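Local coordinates for protein nitrophorin Cim l NP (Cimex lectularius, PDB 2IMQ) that carries nitric oxide on a heme b group and delivers it to the victim during feeding, where the gas causes vasodilation, at residues H10-S16 against T269-L275; L100-I106 against I118-I124; S134-D138 against W168-N173. All blocks are in the same frame, centred on the assembly; numbering follows the deposited sequence.

Contact 1: residues H10-S16 against T269-L275; sequences HTVSWNS and TEHRPVL. With HEM (protoporphyrin IX containing Fe), chain B.
The carbonyl oxygen of Val274 is gripped by two donors: the backbone N of Ser13, with N to O 3.1 Å, and a water that also bonds to Thr11 OG1. This is the antiparallel pairing of strands 6-17 and 274-281 inside the six-stranded mixed sheet of a DNase I-like fold. Ser13 and Val274 form its hydrogen-bonded pair, closed by Val274 N to Ser13 O at 3.0 Å, and Val12 faces Leu275 in the adjoining non-hydrogen-bonded pair. Before Val274 the chain is not yet in the strand, and side chains carry the contact. The indole of Trp14, swung anti to the backbone N (chi1 -167°), lies alongside Pro273, whose CD stands 3.9 Å from the centroid of the five-membered ring, a CH-pi contact over the face. Its NE1 reaches His271 O at 3.0 Å in a bent bond (N-H...O 143°) that meets the oxygen from above the carbonyl plane. The benzo side of the same indole lines the heme pocket, with CZ3 at 3.4 Å from HEM CBB, and Ser16 touches the same vinyl group. One ring therefore touches the 269-273 loop through NE1 and the heme through CZ3. Asn15 lies over the imidazole of His271, amide and ring planes 15° apart. Asn15 ND2 bonds to Asp171 OD2, while His271 ND1 bonds to Thr242 and Tyr224 also stacks with its ring. Asn15 CB sits 3.6 Å from the His271 ring centroid, almost exactly on the ring normal.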
loop_
_atom_site.group_PDB
_atom_site.type_symbol
_atom_site.label_atom_id
_atom_site.label_comp_id
_atom_site.label_asym_id
_atom_site.label_seq_id
_atom_site.Cartn_x
_atom_site.Cartn_y
_atom_site.Cartn_z
ATOM N N HIS A 10 6.041 6.873 -5.953
ATOM C CA HIS A 10 4.976 7.197 -4.983
ATOM C C HIS A 10 4.076 5.998 -4.854
ATOM O O HIS A 10 3.702 5.392 -5.856
ATOM C CB HIS A 10 4.130 8.394 -5.458
ATOM C CG HIS A 10 4.843 9.713 -5.401
ATOM N ND1 HIS A 10 4.180 10.923 -5.521
ATOM C CD2 HIS A 10 6.156 10.007 -5.232
ATOM C CE1 HIS A 10 5.068 11.899 -5.440
ATOM N NE2 HIS A 10 6.274 11.375 -5.284
ATOM N N THR A 11 3.738 5.667 -3.630
ATOM C CA THR A 11 2.729 4.662 -3.358
ATOM C C THR A 11 1.642 5.239 -2.506
ATOM O O THR A 11 1.902 6.068 -1.624
ATOM C CB THR A 11 3.351 3.427 -2.639
ATOM O OG1 THR A 11 3.835 3.774 -1.337
ATOM C CG2 THR A 11 4.513 2.856 -3.437
ATOM N N VAL A 12 0.421 4.798 -2.739
ATOM C CA VAL A 12 -0.659 5.113 -1.848
ATOM C C VAL A 12 -1.503 3.909 -1.606
ATOM O O VAL A 12 -1.807 3.172 -2.550
ATOM C CB VAL A 12 -1.486 6.346 -2.358
ATOM C CG1 VAL A 12 -2.195 6.059 -3.672
ATOM C CG2 VAL A 12 -2.476 6.816 -1.335
ATOM N N SER A 13 -1.896 3.707 -0.364
ATOM C CA SER A 13 -2.879 2.711 -0.134
ATOM C C SER A 13 -3.975 3.227 0.784
ATOM O O SER A 13 -3.766 4.165 1.614
ATOM C CB SER A 13 -2.286 1.456 0.403
ATOM O OG SER A 13 -1.990 1.533 1.777
ATOM N N TRP A 14 -5.127 2.600 0.652
ATOM C CA TRP A 14 -6.293 3.021 1.404
ATOM C C TRP A 14 -7.198 1.845 1.603
ATOM O O TRP A 14 -7.655 1.212 0.652
ATOM C CB TRP A 14 -7.004 4.082 0.609
ATOM C CG TRP A 14 -8.041 4.850 1.316
ATOM C CD1 TRP A 14 -8.407 4.798 2.634
ATOM C CD2 TRP A 14 -8.753 5.926 0.743
ATOM N NE1 TRP A 14 -9.387 5.738 2.871
ATOM C CE2 TRP A 14 -9.611 6.442 1.717
ATOM C CE3 TRP A 14 -8.767 6.496 -0.532
ATOM C CZ2 TRP A 14 -10.450 7.509 1.456
ATOM C CZ3 TRP A 14 -9.607 7.525 -0.775
ATOM C CH2 TRP A 14 -10.413 8.033 0.202
ATOM N N ASN A 15 -7.499 1.559 2.849
ATOM C CA ASN A 15 -8.583 0.640 3.178
ATOM C C ASN A 15 -9.850 1.470 3.087
ATOM O O ASN A 15 -10.289 2.162 4.038
ATOM C CB ASN A 15 -8.366 0.021 4.560
ATOM C CG ASN A 15 -9.346 -1.075 4.828
ATOM O OD1 ASN A 15 -10.394 -1.059 4.225
ATOM N ND2 ASN A 15 -9.021 -2.044 5.698
ATOM N N SER A 16 -10.387 1.452 1.889
ATOM C CA SER A 16 -11.482 2.335 1.507
ATOM C C SER A 16 -12.856 1.684 1.670
ATOM O O SER A 16 -13.894 2.378 1.648
ATOM C CB SER A 16 -11.240 2.773 0.054
ATOM O OG SER A 16 -11.051 1.647 -0.741
ATOM N N THR A 269 -13.772 8.174 5.045
ATOM C CA THR A 269 -14.002 6.897 5.678
ATOM C C THR A 269 -13.263 6.758 7.019
ATOM O O THR A 269 -12.672 7.682 7.497
ATOM C CB THR A 269 -13.680 5.769 4.704
ATOM O OG1 THR A 269 -14.380 4.589 5.078
ATOM C CG2 THR A 269 -12.220 5.353 4.714
ATOM N N GLU A 270 -13.387 5.593 7.593
ATOM C CA GLU A 270 -12.834 5.296 8.889
ATOM C C GLU A 270 -11.287 5.179 8.917
ATOM O O GLU A 270 -10.691 5.254 9.985
ATOM C CB GLU A 270 -13.350 3.945 9.340
ATOM C CG GLU A 270 -14.820 3.683 9.478
ATOM C CD GLU A 270 -14.961 2.234 9.956
ATOM O OE1 GLU A 270 -14.204 1.333 9.475
ATOM O OE2 GLU A 270 -15.776 2.012 10.845
ATOM N N HIS A 271 -10.686 4.900 7.764
ATOM C CA HIS A 271 -9.234 4.881 7.605
ATOM C C HIS A 271 -8.820 6.056 6.756
ATOM O O HIS A 271 -9.524 6.455 5.806
ATOM C CB HIS A 271 -8.793 3.667 6.814
ATOM C CG HIS A 271 -9.142 2.357 7.394
ATOM N ND1 HIS A 271 -8.199 1.533 7.992
ATOM C CD2 HIS A 271 -10.292 1.655 7.336
ATOM C CE1 HIS A 271 -8.786 0.397 8.318
ATOM N NE2 HIS A 271 -10.050 0.441 7.928
ATOM N N ARG A 272 -7.630 6.553 6.958
ATOM C CA ARG A 272 -7.055 7.595 6.129
ATOM C C ARG A 272 -6.020 6.976 5.206
ATOM O O ARG A 272 -5.224 6.132 5.623
ATOM C CB ARG A 272 -6.393 8.662 6.995
ATOM C CG ARG A 272 -7.331 9.284 8.040
ATOM C CD ARG A 272 -8.420 10.093 7.382
ATOM N NE ARG A 272 -9.802 9.816 7.809
ATOM C CZ ARG A 272 -10.499 10.513 8.687
ATOM N NH1 ARG A 272 -9.954 11.535 9.356
ATOM N NH2 ARG A 272 -11.768 10.198 8.902
ATOM N N PRO A 273 -5.955 7.450 3.963
ATOM C CA PRO A 273 -4.945 6.953 3.014
ATOM C C PRO A 273 -3.554 7.286 3.459
ATOM O O PRO A 273 -3.336 8.307 4.146
ATOM C CB PRO A 273 -5.289 7.640 1.686
ATOM C CG PRO A 273 -6.346 8.573 1.957
ATOM C CD PRO A 273 -6.803 8.474 3.339
ATOM N N VAL A 274 -2.591 6.467 3.044
ATOM C CA VAL A 274 -1.223 6.646 3.377
ATOM C C VAL A 274 -0.384 6.735 2.131
ATOM O O VAL A 274 -0.422 5.830 1.291
ATOM C CB VAL A 274 -0.745 5.533 4.333
ATOM C CG1 VAL A 274 0.739 5.596 4.556
ATOM C CG2 VAL A 274 -1.390 5.653 5.686
ATOM N N LEU A 275 0.376 7.827 2.011
ATOM C CA LEU A 275 1.184 8.133 0.874
ATOM C C LEU A 275 2.668 8.071 1.223
ATOM O O LEU A 275 3.109 8.737 2.184
ATOM C CB LEU A 275 0.836 9.561 0.423
ATOM C CG LEU A 275 1.669 10.171 -0.681
ATOM C CD1 LEU A 275 1.563 9.364 -2.008
ATOM C CD2 LEU A 275 1.248 11.568 -0.899
HETATM C CHA HEM B . -10.172 0.587 -11.455
HETATM C CHB HEM B . -8.757 3.191 -7.619
HETATM C CHC HEM B . -12.924 2.199 -5.422
HETATM C CHD HEM B . -14.247 -0.632 -9.023
HETATM C C1A HEM B . -9.427 1.399 -10.650
HETATM C C2A HEM B . -8.142 1.978 -10.962
HETATM C C3A HEM B . -7.754 2.671 -9.861
HETATM C C4A HEM B . -8.782 2.574 -8.866
HETATM C CMA HEM B . -6.476 3.480 -9.727
HETATM C CAA HEM B . -7.345 1.853 -12.280
HETATM C CBA HEM B . -7.736 3.138 -13.060
HETATM C CGA HEM B . -7.106 3.161 -14.445
HETATM O O1A HEM B . -7.625 2.491 -15.337
HETATM O O2A HEM B . -6.121 3.905 -14.675
HETATM C C1B HEM B . -9.771 3.154 -6.714
HETATM C C2B HEM B . -9.775 3.843 -5.447
HETATM C C3B HEM B . -10.922 3.585 -4.829
HETATM C C4B HEM B . -11.691 2.730 -5.696
HETATM C CMB HEM B . -8.580 4.656 -5.096
HETATM C CAB HEM B . -11.409 4.050 -3.465
HETATM C CBB HEM B . -10.888 5.135 -2.876
HETATM C C1C HEM B . -13.706 1.380 -6.183
HETATM C C2C HEM B . -14.978 0.806 -5.825
HETATM C C3C HEM B . -15.360 0.074 -6.867
HETATM C C4C HEM B . -14.304 0.048 -7.830
HETATM C CMC HEM B . -15.828 1.149 -4.596
HETATM C CAC HEM B . -16.661 -0.705 -6.997
HETATM C CBC HEM B . -16.997 -1.668 -6.142
HETATM C C1D HEM B . -13.246 -0.593 -9.967
HETATM C C2D HEM B . -13.238 -1.406 -11.160
HETATM C C3D HEM B . -12.013 -1.011 -11.918
HETATM C C4D HEM B . -11.350 -0.014 -11.119
HETATM C CMD HEM B . -14.295 -2.424 -11.590
HETATM C CAD HEM B . -11.602 -1.641 -13.261
HETATM C CBD HEM B . -12.616 -1.148 -14.281
HETATM C CGD HEM B . -12.129 -1.413 -15.672
HETATM O O1D HEM B . -12.894 -1.054 -16.625
HETATM O O2D HEM B . -11.002 -1.974 -15.798
HETATM N NA HEM B . -9.815 1.786 -9.372
HETATM N NB HEM B . -10.944 2.461 -6.828
HETATM N NC HEM B . -13.316 0.873 -7.386
HETATM N ND HEM B . -12.101 0.195 -9.975
HETATM FE FE HEM B . -11.619 1.436 -8.453
HETATM O O HOH W 1 1.828 3.994 0.519
#

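Contact 2: residues L100-I106 against I118-I124; sequences LKNETII and IVTSFTI
Thr104 and Thr120 face each other as a non-hydrogen-bonded pair in the antiparallel beta hairpin of strands 103-108 and 116-124, their CA atoms only 4.2 Å apart. Followed outward, the Thr104 side chain starts at CB, which lies 3.7 Å from both Val119 O and Thr120 OG1. At the branch the two arms part. OG1 stands beside the backbone N (chi1 -71°) and meets Thr120 OG1 at 2.7 Å, a hydrogen bond in which either hydroxyl may be the donor. CG2 turns to the carbonyl side, where its nearest neighbours are polar, Val119 O and Thr120 OG1 at 3.5 Å each, with Ile118 CG2 next at 3.7 Å.

The flanking pairs are hydrogen-bonded. Glu103 and Ser121 exchange two nearly straight backbone bonds, and Ser121 N meets Glu103 O close to the C=O direction (C=O...N 171°); Ile105 and Val119 exchange two more. On the face carrying these residues, Ile105 and Val119 lie side by side, CG1 to CB 3.8 Å. A water there donates one proton to Glu103 O and the other to Val119 O, and accepts from Ser121 OG. The hydroxyl of Ser121 is also bonded to Ser130 on the next strand.

At the other end the bonding continues past the strand proper: Thr123 N donates to Leu100 O at 2.8 Å. Leu100 CD1 comes nearest to Thr123 O, at 3.3 Å, and also touches Phe122 CB and Ile124 CG2. Arg128, on strand 127-135, bonds to Lys101 O and Thr123 OG1.

The chemistry therefore differs between the two faces: on the Thr104 side the hydroxyls satisfy each other across the pair, while on the Ser121 side a water links both backbones to a side chain.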
loop_
_atom_site.group_PDB
_atom_site.type_symbol
_atom_site.label_atom_id
_atom_site.label_comp_id
_atom_site.label_asym_id
_atom_site.label_seq_id
_atom_site.Cartn_x
_atom_site.Cartn_y
_atom_site.Cartn_z
ATOM N N LEU A 100 10.558 -5.248 -20.617
ATOM C CA LEU A 100 9.695 -4.883 -19.464
ATOM C C LEU A 100 9.243 -6.096 -18.660
ATOM O O LEU A 100 9.159 -6.059 -17.436
ATOM C CB LEU A 100 8.480 -4.156 -19.995
ATOM C CG LEU A 100 7.521 -3.566 -18.958
ATOM C CD1 LEU A 100 8.183 -2.532 -18.185
ATOM C CD2 LEU A 100 6.335 -2.989 -19.653
ATOM N N LYS A 101 8.929 -7.190 -19.315
ATOM C CA LYS A 101 8.510 -8.416 -18.639
ATOM C C LYS A 101 7.445 -8.110 -17.557
ATOM O O LYS A 101 7.552 -8.510 -16.371
ATOM C CB LYS A 101 9.743 -9.144 -18.076
ATOM C CG LYS A 101 10.715 -9.633 -19.165
ATOM C CD LYS A 101 10.036 -10.500 -20.182
ATOM C CE LYS A 101 10.966 -10.802 -21.373
ATOM N NZ LYS A 101 10.172 -10.786 -22.647
ATOM N N ASN A 102 6.397 -7.444 -17.991
ATOM C CA ASN A 102 5.284 -7.048 -17.081
ATOM C C ASN A 102 4.473 -8.280 -16.670
ATOM O O ASN A 102 3.868 -8.970 -17.537
ATOM C CB ASN A 102 4.432 -6.033 -17.839
ATOM C CG ASN A 102 3.347 -5.399 -16.991
ATOM O OD1 ASN A 102 3.379 -5.436 -15.767
ATOM N ND2 ASN A 102 2.369 -4.811 -17.652
ATOM N N GLU A 103 4.411 -8.578 -15.365
ATOM C CA GLU A 103 3.756 -9.789 -14.894
ATOM C C GLU A 103 3.031 -9.497 -13.603
ATOM O O GLU A 103 3.556 -8.775 -12.760
ATOM C CB GLU A 103 4.792 -10.874 -14.644
ATOM C CG GLU A 103 5.487 -11.413 -15.892
ATOM C CD GLU A 103 4.514 -11.948 -16.928
ATOM O OE1 GLU A 103 4.775 -11.792 -18.153
ATOM O OE2 GLU A 103 3.508 -12.547 -16.532
ATOM N N THR A 104 1.861 -10.089 -13.454
ATOM C CA THR A 104 1.085 -9.997 -12.203
ATOM C C THR A 104 0.623 -11.372 -11.790
ATOM O O THR A 104 0.261 -12.204 -12.646
ATOM C CB THR A 104 -0.135 -9.116 -12.419
ATOM O OG1 THR A 104 0.285 -7.755 -12.561
ATOM C CG2 THR A 104 -1.040 -9.085 -11.192
ATOM N N ILE A 105 0.703 -11.673 -10.501
ATOM C CA ILE A 105 0.077 -12.836 -9.947
ATOM C C ILE A 105 -0.955 -12.424 -8.904
ATOM O O ILE A 105 -0.862 -11.363 -8.275
ATOM C CB ILE A 105 1.118 -13.817 -9.279
ATOM C CG1 ILE A 105 1.758 -13.189 -8.045
ATOM C CG2 ILE A 105 2.149 -14.350 -10.333
ATOM C CD1 ILE A 105 2.116 -14.190 -6.994
ATOM N N ILE A 106 -1.958 -13.251 -8.770
ATOM C CA ILE A 106 -2.912 -13.138 -7.708
ATOM C C ILE A 106 -2.782 -14.409 -6.891
ATOM O O ILE A 106 -2.735 -15.531 -7.450
ATOM C CB ILE A 106 -4.336 -13.022 -8.284
ATOM C CG1 ILE A 106 -4.506 -11.739 -9.082
ATOM C CG2 ILE A 106 -5.327 -12.987 -7.194
ATOM C CD1 ILE A 106 -5.834 -11.590 -9.777
ATOM N N ILE A 118 -1.863 -9.587 -4.304
ATOM C CA ILE A 118 -1.527 -9.313 -5.738
ATOM C C ILE A 118 -0.105 -8.868 -5.786
ATOM O O ILE A 118 0.316 -8.029 -4.966
ATOM C CB ILE A 118 -2.406 -8.214 -6.291
ATOM C CG1 ILE A 118 -3.910 -8.520 -6.111
ATOM C CG2 ILE A 118 -2.114 -7.957 -7.824
ATOM C CD1 ILE A 118 -4.796 -7.378 -6.347
ATOM N N VAL A 119 0.657 -9.372 -6.769
ATOM C CA VAL A 119 1.972 -8.838 -7.005
ATOM C C VAL A 119 2.098 -8.453 -8.480
ATOM O O VAL A 119 1.882 -9.290 -9.323
ATOM C CB VAL A 119 3.113 -9.843 -6.711
ATOM C CG1 VAL A 119 4.409 -9.149 -6.740
ATOM C CG2 VAL A 119 2.935 -10.515 -5.427
ATOM N N THR A 120 2.477 -7.229 -8.743
ATOM C CA THR A 120 2.759 -6.756 -10.117
ATOM C C THR A 120 4.201 -6.377 -10.174
ATOM O O THR A 120 4.703 -5.604 -9.357
ATOM C CB THR A 120 1.839 -5.560 -10.431
ATOM O OG1 THR A 120 0.493 -6.011 -10.530
ATOM C CG2 THR A 120 2.189 -4.889 -11.759
ATOM N N SER A 121 4.901 -6.896 -11.205
ATOM C CA SER A 121 6.318 -6.696 -11.353
ATOM C C SER A 121 6.653 -6.291 -12.798
ATOM O O SER A 121 5.970 -6.647 -13.719
ATOM C CB SER A 121 7.103 -7.986 -11.037
ATOM O OG SER A 121 6.852 -8.432 -9.707
ATOM N N PHE A 122 7.739 -5.599 -12.942
ATOM C CA PHE A 122 8.200 -5.088 -14.280
ATOM C C PHE A 122 9.613 -4.614 -14.185
ATOM O O PHE A 122 10.147 -4.319 -13.106
ATOM C CB PHE A 122 7.282 -3.942 -14.756
ATOM C CG PHE A 122 7.382 -2.692 -13.914
ATOM C CD1 PHE A 122 8.255 -1.698 -14.269
ATOM C CD2 PHE A 122 6.574 -2.506 -12.765
ATOM C CE1 PHE A 122 8.390 -0.575 -13.527
ATOM C CE2 PHE A 122 6.710 -1.358 -11.996
ATOM C CZ PHE A 122 7.612 -0.399 -12.368
ATOM N N THR A 123 10.263 -4.554 -15.350
ATOM C CA THR A 123 11.645 -4.193 -15.373
ATOM C C THR A 123 11.846 -2.955 -16.212
ATOM O O THR A 123 11.336 -2.862 -17.324
ATOM C CB THR A 123 12.427 -5.365 -16.014
ATOM O OG1 THR A 123 12.426 -6.488 -15.114
ATOM C CG2 THR A 123 13.869 -4.999 -16.226
ATOM N N ILE A 124 12.601 -2.004 -15.675
ATOM C CA ILE A 124 13.051 -0.833 -16.419
ATOM C C ILE A 124 14.518 -0.636 -16.138
ATOM O O ILE A 124 14.979 -0.794 -15.014
ATOM C CB ILE A 124 12.209 0.478 -16.152
ATOM C CG1 ILE A 124 12.105 0.812 -14.669
ATOM C CG2 ILE A 124 10.843 0.297 -16.727
ATOM C CD1 ILE A 124 11.447 2.174 -14.404
HETATM O O HOH W 2 4.567 -10.136 -10.275
#

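Contact 3: residues S134-D138 against W168-N173; sequences SRMSD and WIGDLN
Trp168 NE1 donates to Ser134 OG at 2.9 Å, and the bond is well formed: the N-H...O angle is 162° and the oxygen lies in the indole plane, at its edge. Ser134 OG sits between its backbone N and carbonyl carbon (chi1 61°), which turns the hydroxyl to that edge. The second direct bond closes the far end, where Asn173 ND2 reaches Asp138 OD1 at 3.0 Å with carboxylate and amide planes 39° apart.

Between these two bonds, water bridges backbones that are already well separated, Ser134 CA to Gly170 CA being 6.4 Å. One water accepts from Asp171 N and appears to donate to Ser134 O; another accepts from Met136 N and can donate to Asp171 O, 2.7 Å away.

Further out, Ser134 OG is also bonded to Ala149 O, and Phe210 and Trp213 meet the Trp168 ring edge-to-face. Asp171 OD1 accepts from Asn173 N at 2.9 Å and makes a salt bridge with Arg175, while Asp171 OD2 accepts from Asn15 ND2, on strand 6-17 of the other sheet. The chain changes direction at Gly170, on leaving the strand.

The arrangement is one where the C-terminal ends of two neighbouring parallel strands, 127-135 and 165-169, diverge, finished by an Asx turn at Asp171.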
loop_
_atom_site.group_PDB
_atom_site.type_symbol
_atom_site.label_atom_id
_atom_site.label_comp_id
_atom_site.label_asym_id
_atom_site.label_seq_id
_atom_site.Cartn_x
_atom_site.Cartn_y
_atom_site.Cartn_z
ATOM N N SER A 134 -1.963 -6.879 -0.101
ATOM C CA SER A 134 -2.495 -8.065 0.509
ATOM C C SER A 134 -3.631 -7.701 1.423
ATOM O O SER A 134 -3.800 -6.541 1.829
ATOM C CB SER A 134 -1.401 -8.800 1.238
ATOM O OG SER A 134 -0.849 -7.977 2.277
ATOM N N ARG A 135 -4.385 -8.720 1.784
ATOM C CA ARG A 135 -5.607 -8.525 2.589
ATOM C C ARG A 135 -5.866 -9.805 3.350
ATOM O O ARG A 135 -5.870 -10.895 2.761
ATOM C CB ARG A 135 -6.799 -8.219 1.676
ATOM C CG ARG A 135 -8.115 -7.949 2.316
ATOM C CD ARG A 135 -8.846 -9.113 2.852
ATOM N NE ARG A 135 -10.243 -8.747 2.999
ATOM C CZ ARG A 135 -11.144 -9.538 3.528
ATOM N NH1 ARG A 135 -10.788 -10.751 3.883
ATOM N NH2 ARG A 135 -12.400 -9.128 3.660
ATOM N N MET A 136 -6.031 -9.699 4.649
ATOM C CA MET A 136 -6.346 -10.858 5.483
ATOM C C MET A 136 -7.423 -10.438 6.477
ATOM O O MET A 136 -7.456 -9.295 6.946
ATOM C CB MET A 136 -5.138 -11.321 6.230
ATOM C CG MET A 136 -5.276 -12.647 6.917
ATOM S SD MET A 136 -5.604 -13.966 5.775
ATOM C CE MET A 136 -4.042 -14.063 4.895
ATOM N N SER A 137 -8.270 -11.403 6.850
ATOM C CA SER A 137 -9.302 -11.222 7.884
ATOM C C SER A 137 -8.784 -11.653 9.246
ATOM O O SER A 137 -7.952 -12.535 9.312
ATOM C CB SER A 137 -10.554 -12.065 7.522
ATOM O OG SER A 137 -10.305 -13.435 7.594
ATOM N N ASP A 138 -9.298 -11.108 10.314
ATOM C CA ASP A 138 -8.943 -11.541 11.632
ATOM C C ASP A 138 -9.232 -12.994 11.856
ATOM O O ASP A 138 -8.543 -13.634 12.608
ATOM C CB ASP A 138 -9.759 -10.737 12.645
ATOM C CG ASP A 138 -9.117 -9.453 13.013
ATOM O OD1 ASP A 138 -8.047 -9.138 12.505
ATOM O OD2 ASP A 138 -9.558 -8.730 13.913
ATOM N N TRP A 168 5.481 -3.124 -0.574
ATOM C CA TRP A 168 4.316 -3.851 -0.149
ATOM C C TRP A 168 3.464 -2.796 0.530
ATOM O O TRP A 168 3.871 -2.164 1.509
ATOM C CB TRP A 168 4.708 -4.924 0.860
ATOM C CG TRP A 168 3.675 -5.970 1.161
ATOM C CD1 TRP A 168 2.359 -5.820 1.368
ATOM C CD2 TRP A 168 3.923 -7.354 1.230
ATOM N NE1 TRP A 168 1.754 -7.031 1.599
ATOM C CE2 TRP A 168 2.711 -7.998 1.521
ATOM C CE3 TRP A 168 5.090 -8.142 1.114
ATOM C CZ2 TRP A 168 2.622 -9.349 1.654
ATOM C CZ3 TRP A 168 4.972 -9.504 1.258
ATOM C CH2 TRP A 168 3.758 -10.078 1.514
ATOM N N ILE A 169 2.277 -2.609 -0.012
ATOM C CA ILE A 169 1.381 -1.497 0.368
ATOM C C ILE A 169 -0.029 -1.999 0.582
ATOM O O ILE A 169 -0.534 -2.804 -0.194
ATOM C CB ILE A 169 1.389 -0.375 -0.690
ATOM C CG1 ILE A 169 1.051 -0.899 -2.089
ATOM C CG2 ILE A 169 2.749 0.321 -0.661
ATOM C CD1 ILE A 169 0.900 0.278 -3.108
ATOM N N GLY A 170 -0.647 -1.522 1.651
ATOM C CA GLY A 170 -2.006 -1.892 1.965
ATOM C C GLY A 170 -2.147 -1.998 3.462
ATOM O O GLY A 170 -1.233 -1.702 4.240
ATOM N N ASP A 171 -3.332 -2.424 3.842
ATOM C CA ASP A 171 -3.644 -2.694 5.230
ATOM C C ASP A 171 -3.180 -4.118 5.514
ATOM O O ASP A 171 -3.766 -5.092 4.986
ATOM C CB ASP A 171 -5.118 -2.506 5.512
ATOM C CG ASP A 171 -5.521 -2.847 6.919
ATOM O OD1 ASP A 171 -4.638 -3.306 7.697
ATOM O OD2 ASP A 171 -6.716 -2.635 7.227
ATOM N N LEU A 172 -2.108 -4.249 6.277
ATOM C CA LEU A 172 -1.482 -5.523 6.587
ATOM C C LEU A 172 -2.200 -6.355 7.660
ATOM O O LEU A 172 -1.747 -7.422 8.000
ATOM C CB LEU A 172 -0.055 -5.308 7.019
ATOM C CG LEU A 172 0.861 -4.479 6.086
ATOM C CD1 LEU A 172 2.226 -4.308 6.701
ATOM C CD2 LEU A 172 0.982 -5.054 4.702
ATOM N N ASN A 173 -3.267 -5.804 8.191
ATOM C CA ASN A 173 -3.991 -6.381 9.313
ATOM C C ASN A 173 -3.164 -6.421 10.561
ATOM O O ASN A 173 -3.340 -7.229 11.431
ATOM C CB ASN A 173 -4.656 -7.744 9.015
ATOM C CG ASN A 173 -5.864 -7.928 9.847
ATOM O OD1 ASN A 173 -6.570 -6.951 10.128
ATOM N ND2 ASN A 173 -6.119 -9.163 10.252
HETATM O O HOH W 3 -4.828 -4.053 1.888
HETATM O O HOH W 4 -5.612 -6.975 5.554
#

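Contact 1 pairs strands near the two ends of the chain, so its 252 intervening residues contain both other contacts; contact 2 closes before contact 3 opens. Contact 1 belongs to the six-stranded sheet, contacts 2 and 3 to the five-stranded one, where strands 116-124 and 127-135 are neighbours. Together the sheets form the beta-sandwich. Centres of contacts 1 and 3 are 12 Å apart; a probable hydrogen bond, Asn15 ND2 to Asp171 OD2 (2.8 Å), links strand 6-17 to the segment following strand 165-169. Contacts 2 and 3 do not touch (centres 19 Å, nearest atoms about 5 Å apart). Contact 2, at the five-stranded sheet's outer edge, lies 22 Å from contact 1, centre to centre, whereas contact 1 borders the heme.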